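Local coordinates for protein restriction endonuclease PacI (Pseudomonas alcaligenes, PDB 3M7K) that cleaves DNA at a rare eight-base-pair target as an HNH restriction endonuclease with a beta-beta-alpha-metal active site, at residues M1-P5 against R6-N10; G26-T29 against W30-L33; K134-H137 against G138-I141. One frame throughout, in Å; residues are numbered along the deposited sequence.

Interaction 1: residues M1-P5 against R6-N10; sequences MTQCP and RCQRN. With ZN (zinc ion), chain E; nucleotides of chain B.
The sulfur of C4 has three partners. It binds the zinc ion, with SG 2.3 Å from the metal, and it also accepts from the backbone just ahead: R6 N lies 3.5 Å from C4 SG with an angle of 155° at the hydrogen, and C7 N makes a longer, weak bond to the same sulfur at 3.7 Å. C7 repeats the pattern. Its SG is the second zinc ligand and takes the N-H of R9 as well as its side-chain N-H: R9 NE is 3.1 Å from C7 SG, and the sulfur lies in the plane of the R9 guanidinium, at its edge. Amide N-H groups converging on paired thiolates of a CxxC turn mark this as a zinc knuckle; such donors would be expected to ease the build-up of negative charge on the sulfurs. Placing SG of C7 between its own N and carbonyl carbon (chi1 61°) turns it to the same metal as C4.

Two backbone bonds close the turn: C4 N to R9 O at 2.9 Å, and Q8 N to C4 O at 2.7 Å. Beyond them Q3 and N10 form an antiparallel, non-hydrogen-bonded pair. The extended side chain of Q3 runs over the loop, its CG 3.4 Å from Q8 O, and its amide is inclined 55° to that of Q8.

R6 leads away from the knuckle through bends at chi2 and chi3, so that NH1 donates to OP2 of DG3 of chain B at 2.6 Å while one face of the guanidinium rests on the DA2 sugar. C24 and C27 complete the zinc site. The knuckle thus joins strands 2-3 and 10-11 to helix 25-40, which R6 touches at C27 and Q31, and to helix 48-55, where C7 and R9 pack on L52.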
ATOM      1  N   MET A   1       6.377  -8.194  33.851  1.00 55.22           N
ATOM      2  CA  MET A   1       7.095  -8.662  35.063  1.00 55.05           C
ATOM      3  C   MET A   1       7.499 -10.137  34.942  1.00 57.60           C
ATOM      4  O   MET A   1       7.958 -10.742  35.914  1.00 58.68           O
ATOM      5  CB  MET A   1       6.194  -8.480  36.270  1.00 53.44           C
ATOM      6  CG  MET A   1       6.918  -8.194  37.554  1.00 50.11           C
ATOM      7  SD  MET A   1       6.573  -6.496  38.025  1.00 52.39           S
ATOM      8  CE  MET A   1       7.342  -6.554  39.615  1.00 48.93           C
ATOM      9  N   THR A   2       7.315 -10.707  33.750  1.00 59.61           N
ATOM     10  CA  THR A   2       7.712 -12.082  33.444  1.00 60.94           C
ATOM     11  C   THR A   2       9.062 -12.059  32.730  1.00 60.62           C
ATOM     12  O   THR A   2       9.395 -11.079  32.049  1.00 61.08           O
ATOM     13  CB  THR A   2       6.657 -12.771  32.529  1.00 61.42           C
ATOM     14  OG1 THR A   2       5.345 -12.582  33.075  1.00 62.75           O
ATOM     15  CG2 THR A   2       6.920 -14.272  32.383  1.00 62.24           C
ATOM     16  N   GLN A   3       9.837 -13.131  32.889  1.00 60.04           N
ATOM     17  CA  GLN A   3      11.088 -13.307  32.146  1.00 59.25           C
ATOM     18  C   GLN A   3      10.836 -13.981  30.784  1.00 58.40           C
ATOM     19  O   GLN A   3      10.056 -14.937  30.695  1.00 58.01           O
ATOM     20  CB  GLN A   3      12.097 -14.121  32.972  1.00 59.44           C
ATOM     21  CG  GLN A   3      13.476 -14.279  32.323  1.00 60.43           C
ATOM     22  CD  GLN A   3      14.469 -15.006  33.225  1.00 62.02           C
ATOM     23  OE1 GLN A   3      15.006 -14.427  34.167  1.00 62.76           O
ATOM     24  NE2 GLN A   3      14.715 -16.278  32.932  1.00 62.24           N
ATOM     25  N   CYS A   4      11.490 -13.480  29.733  1.00 57.58           N
ATOM     26  CA  CYS A   4      11.406 -14.106  28.398  1.00 56.55           C
ATOM     27  C   CYS A   4      12.394 -15.258  28.308  1.00 56.31           C
ATOM     28  O   CYS A   4      13.588 -15.060  28.545  1.00 56.48           O
ATOM     29  CB  CYS A   4      11.683 -13.100  27.269  1.00 56.18           C
ATOM     30  SG  CYS A   4      11.781 -13.836  25.581  1.00 53.91           S
ATOM     31  N   PRO A   5      11.909 -16.461  27.943  1.00 56.19           N
ATOM     32  CA  PRO A   5      12.777 -17.643  27.958  1.00 56.17           C
ATOM     33  C   PRO A   5      13.849 -17.604  26.865  1.00 56.21           C
ATOM     34  O   PRO A   5      14.786 -18.396  26.906  1.00 56.35           O
ATOM     35  CB  PRO A   5      11.800 -18.794  27.713  1.00 56.04           C
ATOM     36  CG  PRO A   5      10.693 -18.177  26.946  1.00 56.30           C
ATOM     37  CD  PRO A   5      10.544 -16.792  27.491  1.00 55.96           C
ATOM     38  N   ARG A   6      13.719 -16.681  25.915  1.00 55.81           N
ATOM     39  CA  ARG A   6      14.668 -16.579  24.809  1.00 55.90           C
ATOM     40  C   ARG A   6      15.793 -15.556  25.064  1.00 55.02           C
ATOM     41  O   ARG A   6      16.973 -15.907  24.940  1.00 55.36           O
ATOM     42  CB  ARG A   6      13.941 -16.307  23.487  1.00 56.24           C
ATOM     43  CG  ARG A   6      14.868 -16.045  22.310  1.00 59.65           C
ATOM     44  CD  ARG A   6      15.346 -17.320  21.658  1.00 64.03           C
ATOM     45  NE  ARG A   6      14.687 -17.533  20.371  1.00 68.23           N
ATOM     46  CZ  ARG A   6      15.330 -17.776  19.232  1.00 70.40           C
ATOM     47  NH1 ARG A   6      16.656 -17.860  19.218  1.00 71.22           N
ATOM     48  NH2 ARG A   6      14.643 -17.945  18.107  1.00 72.22           N
ATOM     49  N   CYS A   7      15.436 -14.315  25.416  1.00 53.60           N
ATOM     50  CA  CYS A   7      16.438 -13.290  25.739  1.00 52.30           C
ATOM     51  C   CYS A   7      16.831 -13.250  27.223  1.00 51.95           C
ATOM     52  O   CYS A   7      17.853 -12.663  27.563  1.00 51.58           O
ATOM     53  CB  CYS A   7      15.979 -11.890  25.296  1.00 51.91           C
ATOM     54  SG  CYS A   7      14.466 -11.316  26.093  1.00 51.46           S
ATOM     55  N   GLN A   8      16.010 -13.852  28.085  1.00 51.51           N
ATOM     56  CA  GLN A   8      16.209 -13.851  29.548  1.00 52.28           C
ATOM     57  C   GLN A   8      15.877 -12.519  30.229  1.00 51.83           C
ATOM     58  O   GLN A   8      16.118 -12.354  31.432  1.00 51.47           O
ATOM     59  CB  GLN A   8      17.629 -14.322  29.947  1.00 52.92           C
ATOM     60  CG  GLN A   8      18.062 -15.637  29.318  1.00 55.08           C
ATOM     61  CD  GLN A   8      17.348 -16.816  29.920  1.00 58.33           C
ATOM     62  OE1 GLN A   8      17.823 -17.411  30.888  1.00 60.53           O
ATOM     63  NE2 GLN A   8      16.206 -17.173  29.347  1.00 60.02           N
ATOM     64  N   ARG A   9      15.315 -11.574  29.476  1.00 51.34           N
ATOM     65  CA  ARG A   9      14.986 -10.276  30.051  1.00 51.35           C
ATOM     66  C   ARG A   9      13.752 -10.342  30.934  1.00 52.02           C
ATOM     67  O   ARG A   9      12.826 -11.115  30.664  1.00 52.31           O
ATOM     68  CB  ARG A   9      14.796  -9.211  28.971  1.00 50.86           C
ATOM     69  CG  ARG A   9      16.067  -8.827  28.237  1.00 49.67           C
ATOM     70  CD  ARG A   9      15.788  -7.782  27.180  1.00 46.83           C
ATOM     71  NE  ARG A   9      14.735  -8.215  26.247  1.00 45.98           N
ATOM     72  CZ  ARG A   9      14.032  -7.386  25.486  1.00 44.18           C
ATOM     73  NH1 ARG A   9      14.259  -6.081  25.547  1.00 43.25           N
ATOM     74  NH2 ARG A   9      13.088  -7.861  24.677  1.00 44.47           N
ATOM     75  N   ASN A  10      13.774  -9.555  32.012  1.00 52.38           N
ATOM     76  CA  ASN A  10      12.597  -9.346  32.831  0.50 52.73           C
ATOM     77  C   ASN A  10      11.766  -8.227  32.211  1.00 53.04           C
ATOM     78  O   ASN A  10      12.269  -7.112  32.018  1.00 53.51           O
ATOM     79  CB  ASN A  10      13.017  -9.051  34.270  0.50 52.62           C
ATOM     80  CG  ASN A  10      13.804 -10.195  34.876  0.50 52.13           C
ATOM     81  OD1 ASN A  10      13.334 -11.332  34.896  0.50 51.18           O
ATOM     82  ND2 ASN A  10      15.012  -9.908  35.350  0.50 51.72           N
TER
HETATM   83 ZN    ZN E 144      12.779 -12.095  24.497  1.00 37.76          ZN
ATOM     84  P    DA B   2      16.040 -20.906  22.853  1.00 79.46           P
ATOM     85  OP1  DA B   2      17.365 -20.243  22.952  1.00 79.70           O
ATOM     86  OP2  DA B   2      14.803 -20.088  22.891  1.00 79.88           O
ATOM     87  O5'  DA B   2      16.003 -21.801  21.519  1.00 78.78           O
ATOM     88  C5'  DA B   2      17.137 -22.576  21.103  1.00 77.31           C
ATOM     89  C4'  DA B   2      17.097 -22.878  19.606  1.00 75.75           C
ATOM     90  O4'  DA B   2      16.026 -23.810  19.289  1.00 74.34           O
ATOM     91  C3'  DA B   2      16.875 -21.681  18.687  1.00 75.58           C
ATOM     92  O3'  DA B   2      17.698 -21.815  17.519  1.00 77.46           O
ATOM     93  C2'  DA B   2      15.380 -21.750  18.377  1.00 74.16           C
ATOM     94  C1'  DA B   2      15.146 -23.253  18.326  1.00 72.82           C
ATOM     95  N9   DA B   2      13.800 -23.716  18.669  1.00 70.00           N
ATOM     96  C8   DA B   2      13.051 -23.369  19.768  1.00 68.41           C
ATOM     97  N7   DA B   2      11.882 -23.966  19.830  1.00 66.84           N
ATOM     98  C5   DA B   2      11.869 -24.765  18.696  1.00 67.59           C
ATOM     99  C6   DA B   2      10.906 -25.665  18.185  1.00 67.36           C
ATOM    100  N6   DA B   2       9.740 -25.861  18.812  1.00 67.54           N
ATOM    101  N1   DA B   2      11.185 -26.327  17.022  1.00 66.59           N
ATOM    102  C2   DA B   2      12.370 -26.100  16.419  1.00 67.37           C
ATOM    103  N3   DA B   2      13.361 -25.278  16.811  1.00 68.13           N
ATOM    104  C4   DA B   2      13.045 -24.633  17.965  1.00 68.55           C
ATOM    105  P    DG B   3      18.003 -20.573  16.540  1.00 78.71           P
ATOM    106  OP1  DG B   3      19.366 -20.748  15.977  1.00 79.16           O
ATOM    107  OP2  DG B   3      17.641 -19.306  17.228  1.00 78.79           O
ATOM    108  O5'  DG B   3      16.971 -20.832  15.352  1.00 77.65           O
ATOM    109  C5'  DG B   3      17.059 -22.017  14.562  1.00 76.54           C
ATOM    110  C4'  DG B   3      15.808 -22.114  13.713  1.00 75.94           C
ATOM    111  O4'  DG B   3      14.700 -22.567  14.545  1.00 75.07           O
ATOM    112  C3'  DG B   3      15.360 -20.787  13.091  1.00 75.39           C
ATOM    113  O3'  DG B   3      14.812 -21.016  11.798  1.00 76.65           O
ATOM    114  C2'  DG B   3      14.274 -20.330  14.059  1.00 74.24           C
ATOM    115  C1'  DG B   3      13.624 -21.693  14.279  1.00 73.48           C
ATOM    116  N9   DG B   3      12.590 -21.744  15.309  1.00 71.28           N
ATOM    117  C8   DG B   3      12.463 -20.951  16.434  1.00 70.61           C
ATOM    118  N7   DG B   3      11.410 -21.236  17.152  1.00 69.60           N
ATOM    119  C5   DG B   3      10.797 -22.273  16.451  1.00 69.42           C
ATOM    120  C6   DG B   3       9.609 -22.997  16.734  1.00 68.71           C
ATOM    121  O6   DG B   3       8.857 -22.835  17.707  1.00 68.78           O
ATOM    122  N1   DG B   3       9.332 -23.977  15.767  1.00 67.38           N
ATOM    123  C2   DG B   3      10.110 -24.224  14.655  1.00 67.25           C
ATOM    124  N2   DG B   3       9.701 -25.197  13.822  1.00 67.01           N
ATOM    125  N3   DG B   3      11.229 -23.557  14.384  1.00 68.27           N
ATOM    126  C4   DG B   3      11.510 -22.599  15.313  1.00 69.74           C
TER

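Interaction 2: residues G26-T29 against W30-L33; sequences GCMT and WQNL. With PT (platinum (II) ion), chain G; ZN (zinc ion), chain E; nucleotides of chain C.
M28 and Q31 touch one turn apart on the DNA-binding face of helix 25-40, with N32 beside them making the bidentate asparagine–adenine contact familiar from major-groove recognition. The two longer side chains slant past each other. M28 leaves the helix with CG anti to its backbone N (chi1 175°) and then folds at chi2 and chi3, which brings the terminal methyl CE back to 3.6 Å from CD of the extended Q31. The same fold presents the thioether to a platinum ion, 2.1 Å from M28 SD, whose other protein ligand is M23. M28 SD also lies 3.5 Å from C8 of DA3 of chain C, so the sulfur that binds the metal also packs on the base.

The CB of N32 is directed back toward residues 26-29. Its amide reads the adenine edge of DA3 twice: N6 of the base donates to OD1 at 2.9 Å, and ND2 donates to N7 at 3.1 Å. With one group giving and the other receiving, the orientation of the amide is fixed.

C27 points elsewhere, its SG bound to the zinc ion that C4, C7 and C24 also hold. Regular helical bonds, such as N32 N to M28 O at 3.0 Å, set the spacing that puts metal ligands and base-reading groups on one turn and the next. T29, whose OG1 bonds K25 O, packs on F51 of helix 48-55. A water joins the two turns to the DNA, donating to T29 OG1 and to OP2 of DA3 while accepting from N32 ND2, which is 3.0 Å from its oxygen.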
ATOM      1  N   GLY A  26      10.369  -8.473  21.132  1.00 38.09           N
ATOM      2  CA  GLY A  26      11.738  -8.176  20.677  1.00 37.39           C
ATOM      3  C   GLY A  26      12.414  -9.382  20.054  1.00 38.17           C
ATOM      4  O   GLY A  26      13.064  -9.289  18.989  1.00 37.86           O
ATOM      5  N   CYS A  27      12.250 -10.528  20.705  1.00 38.25           N
ATOM      6  CA  CYS A  27      12.841 -11.769  20.212  1.00 39.33           C
ATOM      7  C   CYS A  27      12.186 -12.222  18.906  1.00 39.01           C
ATOM      8  O   CYS A  27      12.875 -12.635  17.971  1.00 39.37           O
ATOM      9  CB  CYS A  27      12.755 -12.876  21.269  1.00 39.57           C
ATOM     10  SG  CYS A  27      13.963 -12.748  22.639  1.00 41.95           S
ATOM     11  N   MET A  28      10.861 -12.157  18.849  1.00 39.09           N
ATOM     12  CA  MET A  28      10.131 -12.544  17.641  1.00 38.83           C
ATOM     13  C   MET A  28      10.450 -11.572  16.500  1.00 37.90           C
ATOM     14  O   MET A  28      10.670 -11.997  15.367  1.00 38.07           O
ATOM     15  CB  MET A  28       8.625 -12.641  17.928  1.00 40.12           C
ATOM     16  CG  MET A  28       7.715 -12.928  16.730  1.00 43.23           C
ATOM     17  SD  MET A  28       7.489 -14.673  16.314  1.00 51.34           S
ATOM     18  CE  MET A  28       9.022 -15.049  15.437  1.00 48.39           C
ATOM     19  N   THR A  29      10.500 -10.271  16.792  1.00 36.27           N
ATOM     20  CA  THR A  29      10.830  -9.305  15.745  1.00 35.64           C
ATOM     21  C   THR A  29      12.277  -9.495  15.255  1.00 35.73           C
ATOM     22  O   THR A  29      12.527  -9.443  14.057  1.00 34.83           O
ATOM     23  CB  THR A  29      10.529  -7.861  16.148  1.00 34.98           C
ATOM     24  OG1 THR A  29       9.137  -7.762  16.460  1.00 34.51           O
ATOM     25  CG2 THR A  29      10.808  -6.918  14.994  1.00 33.56           C
ATOM     26  N   TRP A  30      13.209  -9.762  16.167  1.00 36.66           N
ATOM     27  CA  TRP A  30      14.586 -10.057  15.756  1.00 37.56           C
ATOM     28  C   TRP A  30      14.685 -11.298  14.867  1.00 38.23           C
ATOM     29  O   TRP A  30      15.402 -11.278  13.853  1.00 38.83           O
ATOM     30  CB  TRP A  30      15.532 -10.198  16.959  1.00 38.27           C
ATOM     31  CG  TRP A  30      16.895 -10.749  16.571  1.00 38.79           C
ATOM     32  CD1 TRP A  30      17.393 -11.988  16.871  1.00 41.18           C
ATOM     33  CD2 TRP A  30      17.902 -10.091  15.790  1.00 39.62           C
ATOM     34  NE1 TRP A  30      18.658 -12.133  16.343  1.00 40.84           N
ATOM     35  CE2 TRP A  30      18.996 -10.986  15.678  1.00 40.76           C
ATOM     36  CE3 TRP A  30      17.989  -8.831  15.175  1.00 40.20           C
ATOM     37  CZ2 TRP A  30      20.169 -10.661  14.979  1.00 41.11           C
ATOM     38  CZ3 TRP A  30      19.160  -8.499  14.495  1.00 41.55           C
ATOM     39  CH2 TRP A  30      20.236  -9.410  14.408  1.00 42.09           C
ATOM     40  N   GLN A  31      13.980 -12.365  15.248  1.00 38.27           N
ATOM     41  CA  GLN A  31      13.937 -13.610  14.456  1.00 39.02           C
ATOM     42  C   GLN A  31      13.420 -13.320  13.041  1.00 38.42           C
ATOM     43  O   GLN A  31      14.002 -13.772  12.047  1.00 37.71           O
ATOM     44  CB  GLN A  31      13.041 -14.654  15.160  1.00 39.70           C
ATOM     45  CG  GLN A  31      12.928 -16.018  14.461  1.00 44.11           C
ATOM     46  CD  GLN A  31      11.995 -17.019  15.202  1.00 48.86           C
ATOM     47  OE1 GLN A  31      11.270 -17.796  14.570  1.00 50.93           O
ATOM     48  NE2 GLN A  31      12.022 -16.996  16.541  1.00 50.61           N
ATOM     49  N   ASN A  32      12.348 -12.524  12.957  1.00 37.69           N
ATOM     50  CA  ASN A  32      11.761 -12.179  11.675  1.00 37.63           C
ATOM     51  C   ASN A  32      12.731 -11.355  10.842  1.00 38.03           C
ATOM     52  O   ASN A  32      12.878 -11.596   9.651  1.00 37.70           O
ATOM     53  CB  ASN A  32      10.446 -11.408  11.867  1.00 36.76           C
ATOM     54  CG  ASN A  32       9.279 -12.324  12.248  1.00 36.94           C
ATOM     55  OD1 ASN A  32       9.191 -13.467  11.783  1.00 36.85           O
ATOM     56  ND2 ASN A  32       8.380 -11.824  13.087  1.00 34.24           N
ATOM     57  N   LEU A  33      13.363 -10.368  11.477  1.00 38.52           N
ATOM     58  CA  LEU A  33      14.309  -9.491  10.806  1.00 39.69           C
ATOM     59  C   LEU A  33      15.426 -10.324  10.174  1.00 40.71           C
ATOM     60  O   LEU A  33      15.743 -10.134   8.998  1.00 40.43           O
ATOM     61  CB  LEU A  33      14.856  -8.447  11.789  1.00 39.81           C
ATOM     62  CG  LEU A  33      15.692  -7.292  11.238  1.00 40.94           C
ATOM     63  CD1 LEU A  33      15.639  -6.106  12.185  1.00 41.62           C
ATOM     64  CD2 LEU A  33      17.128  -7.745  11.050  1.00 41.19           C
TER
HETATM   65 PT    PT G 146       7.203 -16.194  17.738  0.50 62.61          PT
HETATM   66 ZN    ZN E 144      12.779 -12.095  24.497  1.00 37.76          ZN
ATOM     67  P    DA C   3       3.453  -9.759  15.015  1.00 29.33           P
ATOM     68  OP1  DA C   3       2.626  -8.668  15.588  1.00 28.64           O
ATOM     69  OP2  DA C   3       4.902  -9.823  15.342  1.00 28.71           O
ATOM     70  O5'  DA C   3       2.846 -11.168  15.387  1.00 30.29           O
ATOM     71  C5'  DA C   3       1.471 -11.335  15.670  1.00 34.19           C
ATOM     72  C4'  DA C   3       1.146 -12.822  15.824  1.00 37.06           C
ATOM     73  O4'  DA C   3       1.756 -13.552  14.730  1.00 36.98           O
ATOM     74  C3'  DA C   3       1.679 -13.525  17.071  1.00 39.96           C
ATOM     75  O3'  DA C   3       0.869 -14.662  17.339  1.00 44.99           O
ATOM     76  C2'  DA C   3       3.070 -13.986  16.641  1.00 39.05           C
ATOM     77  C1'  DA C   3       2.786 -14.412  15.200  1.00 37.62           C
ATOM     78  N9   DA C   3       3.929 -14.289  14.291  1.00 36.16           N
ATOM     79  C8   DA C   3       4.937 -13.367  14.325  1.00 35.54           C
ATOM     80  N7   DA C   3       5.813 -13.510  13.356  1.00 35.41           N
ATOM     81  C5   DA C   3       5.345 -14.616  12.645  1.00 36.22           C
ATOM     82  C6   DA C   3       5.804 -15.301  11.489  1.00 35.60           C
ATOM     83  N6   DA C   3       6.909 -14.975  10.813  1.00 34.65           N
ATOM     84  N1   DA C   3       5.075 -16.344  11.038  1.00 35.44           N
ATOM     85  C2   DA C   3       3.963 -16.704  11.692  1.00 35.25           C
ATOM     86  N3   DA C   3       3.431 -16.141  12.776  1.00 36.76           N
ATOM     87  C4   DA C   3       4.179 -15.096  13.207  1.00 36.31           C
ATOM     88  P    DA C   2       6.451  -6.257  10.317  1.00 21.36           P
ATOM     89  OP1  DA C   2       5.578  -5.117  10.669  1.00 21.57           O
ATOM     90  OP2  DA C   2       7.762  -6.400  10.989  1.00 20.99           O
ATOM     91  O5'  DA C   2       5.682  -7.645  10.461  1.00 21.66           O
ATOM     92  C5'  DA C   2       4.235  -7.663  10.482  1.00 22.68           C
ATOM     93  C4'  DA C   2       3.719  -8.906  11.196  1.00 24.09           C
ATOM     94  O4'  DA C   2       4.056 -10.086  10.427  1.00 25.38           O
ATOM     95  C3'  DA C   2       4.292  -9.183  12.582  1.00 25.72           C
ATOM     96  O3'  DA C   2       3.258  -9.771  13.418  1.00 26.84           O
ATOM     97  C2'  DA C   2       5.453 -10.152  12.341  1.00 25.67           C
ATOM     98  C1'  DA C   2       4.969 -10.932  11.113  1.00 27.24           C
ATOM     99  N9   DA C   2       5.987 -11.276  10.116  1.00 27.46           N
ATOM    100  C8   DA C   2       7.285 -10.846  10.005  1.00 28.43           C
ATOM    101  N7   DA C   2       7.942 -11.346   8.975  1.00 28.05           N
ATOM    102  C5   DA C   2       6.997 -12.151   8.356  1.00 28.33           C
ATOM    103  C6   DA C   2       7.040 -12.952   7.194  1.00 29.27           C
ATOM    104  N6   DA C   2       8.136 -13.055   6.434  1.00 26.88           N
ATOM    105  N1   DA C   2       5.911 -13.635   6.846  1.00 29.90           N
ATOM    106  C2   DA C   2       4.824 -13.522   7.621  1.00 29.76           C
ATOM    107  N3   DA C   2       4.664 -12.790   8.743  1.00 30.19           N
ATOM    108  C4   DA C   2       5.796 -12.123   9.046  1.00 29.13           C
TER
HETATM  109  O   HOH W   1       7.650  -9.452  14.777  1.00 32.44           O

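Interaction 3: residues K134-H137 against G138-I141; sequences KAWH and GRGI
The indole of W136 meets the guanidinium of R139 edge to face. CZ3, on the six-membered part of the ring, sits 3.8 Å above the guanidinium plane and toward its rim, and CZ of R139 in turn lies in the plane of the indole at its edge. The planes are 82° apart, nearly perpendicular, so the charge is beside the ring and does not stack on its face. The nearest side-chain atoms, W136 CZ3 and R139 NH1, are 3.9 Å apart. Both side chains start with CG anti to the carbonyl carbon (chi1 -56° in W136) and run side by side in the same direction; R139 stays extended from CG to NE, which carries its guanidinium as far out as the far edge of the indole.

The backbone beneath is the C-terminal end of helix 122-139, closed by a Schellman motif. I141 N bonds back to W136 O at 3.0 Å, approaching from above the carbonyl plane, and G140 N makes a weak bond to H137 O at 3.3 Å. A positive phi of 85° at G140, readily adopted by glycine, reverses the chain between these donors. Before these, R139 N makes only weak bonds, to A135 O and W136 O, while G138 N still reaches K134 O at 2.8 Å. The reversal brings I141 back against W136, CB to CB 4.3 Å, the apolar contact usual beside such a cap. W136 also packs on C66, a ligand of the protein's second zinc site, and on I68, which I141 touches too.

The polar end of R139 has its main partner elsewhere: NH2 forms a salt bridge with E124 of the second subunit and a hydrogen bond with I119 O of that subunit. The indole edge thus flanks the guanidinium through C-H groups, and the positive charge of R139 is probably balanced mainly by E124 of the second subunit.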
ATOM      1  N   LYS A 134      -3.561  11.674  10.222  1.00 43.49           N
ATOM      2  CA  LYS A 134      -4.863  12.384  10.263  1.00 43.90           C
ATOM      3  C   LYS A 134      -6.021  11.394  10.223  1.00 43.44           C
ATOM      4  O   LYS A 134      -7.005  11.578  10.931  1.00 42.66           O
ATOM      5  CB  LYS A 134      -4.985  13.420   9.141  1.00 44.26           C
ATOM      6  CG  LYS A 134      -4.013  14.569   9.292  1.00 46.75           C
ATOM      7  CD  LYS A 134      -3.843  15.344   8.006  1.00 48.54           C
ATOM      8  CE  LYS A 134      -3.229  16.712   8.287  1.00 50.35           C
ATOM      9  NZ  LYS A 134      -3.134  17.529   7.041  1.00 49.72           N
ATOM     10  N   ALA A 135      -5.892  10.326   9.424  1.00 43.00           N
ATOM     11  CA  ALA A 135      -6.890   9.247   9.453  1.00 43.11           C
ATOM     12  C   ALA A 135      -7.042   8.640  10.861  1.00 43.85           C
ATOM     13  O   ALA A 135      -8.168   8.449  11.339  1.00 43.63           O
ATOM     14  CB  ALA A 135      -6.582   8.159   8.426  1.00 42.80           C
ATOM     15  N   TRP A 136      -5.915   8.345  11.514  1.00 44.15           N
ATOM     16  CA  TRP A 136      -5.958   7.760  12.859  1.00 44.57           C
ATOM     17  C   TRP A 136      -6.599   8.744  13.845  1.00 46.45           C
ATOM     18  O   TRP A 136      -7.541   8.378  14.563  1.00 46.20           O
ATOM     19  CB  TRP A 136      -4.568   7.352  13.359  1.00 43.59           C
ATOM     20  CG  TRP A 136      -3.749   6.381  12.469  1.00 40.77           C
ATOM     21  CD1 TRP A 136      -2.387   6.325  12.390  1.00 37.80           C
ATOM     22  CD2 TRP A 136      -4.239   5.361  11.577  1.00 38.74           C
ATOM     23  NE1 TRP A 136      -1.999   5.350  11.512  1.00 37.75           N
ATOM     24  CE2 TRP A 136      -3.107   4.739  10.995  1.00 37.92           C
ATOM     25  CE3 TRP A 136      -5.515   4.917  11.211  1.00 39.66           C
ATOM     26  CZ2 TRP A 136      -3.210   3.691  10.053  1.00 37.25           C
ATOM     27  CZ3 TRP A 136      -5.627   3.875  10.284  1.00 39.13           C
ATOM     28  CH2 TRP A 136      -4.476   3.275   9.711  1.00 38.27           C
ATOM     29  N   HIS A 137      -6.087   9.978  13.869  1.00 47.87           N
ATOM     30  CA  HIS A 137      -6.607  10.997  14.782  0.50 49.05           C
ATOM     31  C   HIS A 137      -8.089  11.235  14.521  1.00 49.35           C
ATOM     32  O   HIS A 137      -8.850  11.521  15.453  1.00 50.16           O
ATOM     33  CB  HIS A 137      -5.811  12.298  14.668  0.50 49.45           C
ATOM     34  CG  HIS A 137      -4.423  12.204  15.221  0.50 50.90           C
ATOM     35  ND1 HIS A 137      -3.365  12.920  14.704  0.50 52.27           N
ATOM     36  CD2 HIS A 137      -3.917  11.467  16.240  0.50 52.02           C
ATOM     37  CE1 HIS A 137      -2.268  12.635  15.385  0.50 52.79           C
ATOM     38  NE2 HIS A 137      -2.576  11.753  16.321  0.50 52.80           N
ATOM     39  N   GLY A 138      -8.496  11.098  13.255  1.00 49.10           N
ATOM     40  CA  GLY A 138      -9.905  11.178  12.875  1.00 49.01           C
ATOM     41  C   GLY A 138     -10.737  10.027  13.425  1.00 48.75           C
ATOM     42  O   GLY A 138     -11.922  10.195  13.722  1.00 49.23           O
ATOM     43  N   ARG A 139     -10.122   8.861  13.584  1.00 47.97           N
ATOM     44  CA  ARG A 139     -10.811   7.695  14.154  1.00 47.71           C
ATOM     45  C   ARG A 139     -10.759   7.647  15.694  1.00 47.83           C
ATOM     46  O   ARG A 139     -11.362   6.764  16.308  1.00 46.94           O
ATOM     47  CB  ARG A 139     -10.219   6.404  13.585  1.00 47.54           C
ATOM     48  CG  ARG A 139     -10.469   6.231  12.081  1.00 47.06           C
ATOM     49  CD  ARG A 139      -9.961   4.898  11.616  1.00 46.20           C
ATOM     50  NE  ARG A 139      -9.884   4.789  10.164  1.00 44.17           N
ATOM     51  CZ  ARG A 139      -9.543   3.671   9.533  1.00 44.06           C
ATOM     52  NH1 ARG A 139      -9.259   2.579  10.232  1.00 43.60           N
ATOM     53  NH2 ARG A 139      -9.470   3.639   8.208  1.00 43.64           N
ATOM     54  N   GLY A 140     -10.021   8.576  16.292  1.00 48.21           N
ATOM     55  CA  GLY A 140      -9.808   8.597  17.747  1.00 49.83           C
ATOM     56  C   GLY A 140      -8.673   7.712  18.255  1.00 50.73           C
ATOM     57  O   GLY A 140      -8.671   7.315  19.422  1.00 50.52           O
ATOM     58  N   ILE A 141      -7.705   7.414  17.381  1.00 51.20           N
ATOM     59  CA  ILE A 141      -6.580   6.542  17.696  1.00 51.94           C
ATOM     60  C   ILE A 141      -5.256   7.324  17.773  1.00 52.74           C
ATOM     61  O   ILE A 141      -4.918   8.109  16.872  1.00 52.68           O
ATOM     62  CB  ILE A 141      -6.448   5.382  16.669  1.00 52.03           C
ATOM     63  CG1 ILE A 141      -7.702   4.499  16.672  1.00 51.46           C
ATOM     64  CG2 ILE A 141      -5.215   4.508  16.974  1.00 51.89           C
ATOM     65  CD1 ILE A 141      -7.881   3.706  15.397  1.00 50.58           C
TER

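Overall arrangement
Interactions 1 and 2 form one DNA-binding unit around a shared zinc ion. Their centres are 14 Å apart and they touch directly: C4 SG and C27 SG are 3.8 Å apart, and R6 CG packs 3.4 Å from C27 SG. Through them the unit holds both a phosphate of chain B and a base of chain C. Interaction 3 stands apart, its nearest atoms about 23 Å from interaction 1 and about 18 Å from interaction 2, by the second zinc site and the other subunit. The magnesium ion bound by D92 and N113 belongs to none of the three; the side chain of L33 in interaction 2 is about 11 Å from a bound magnesium ion.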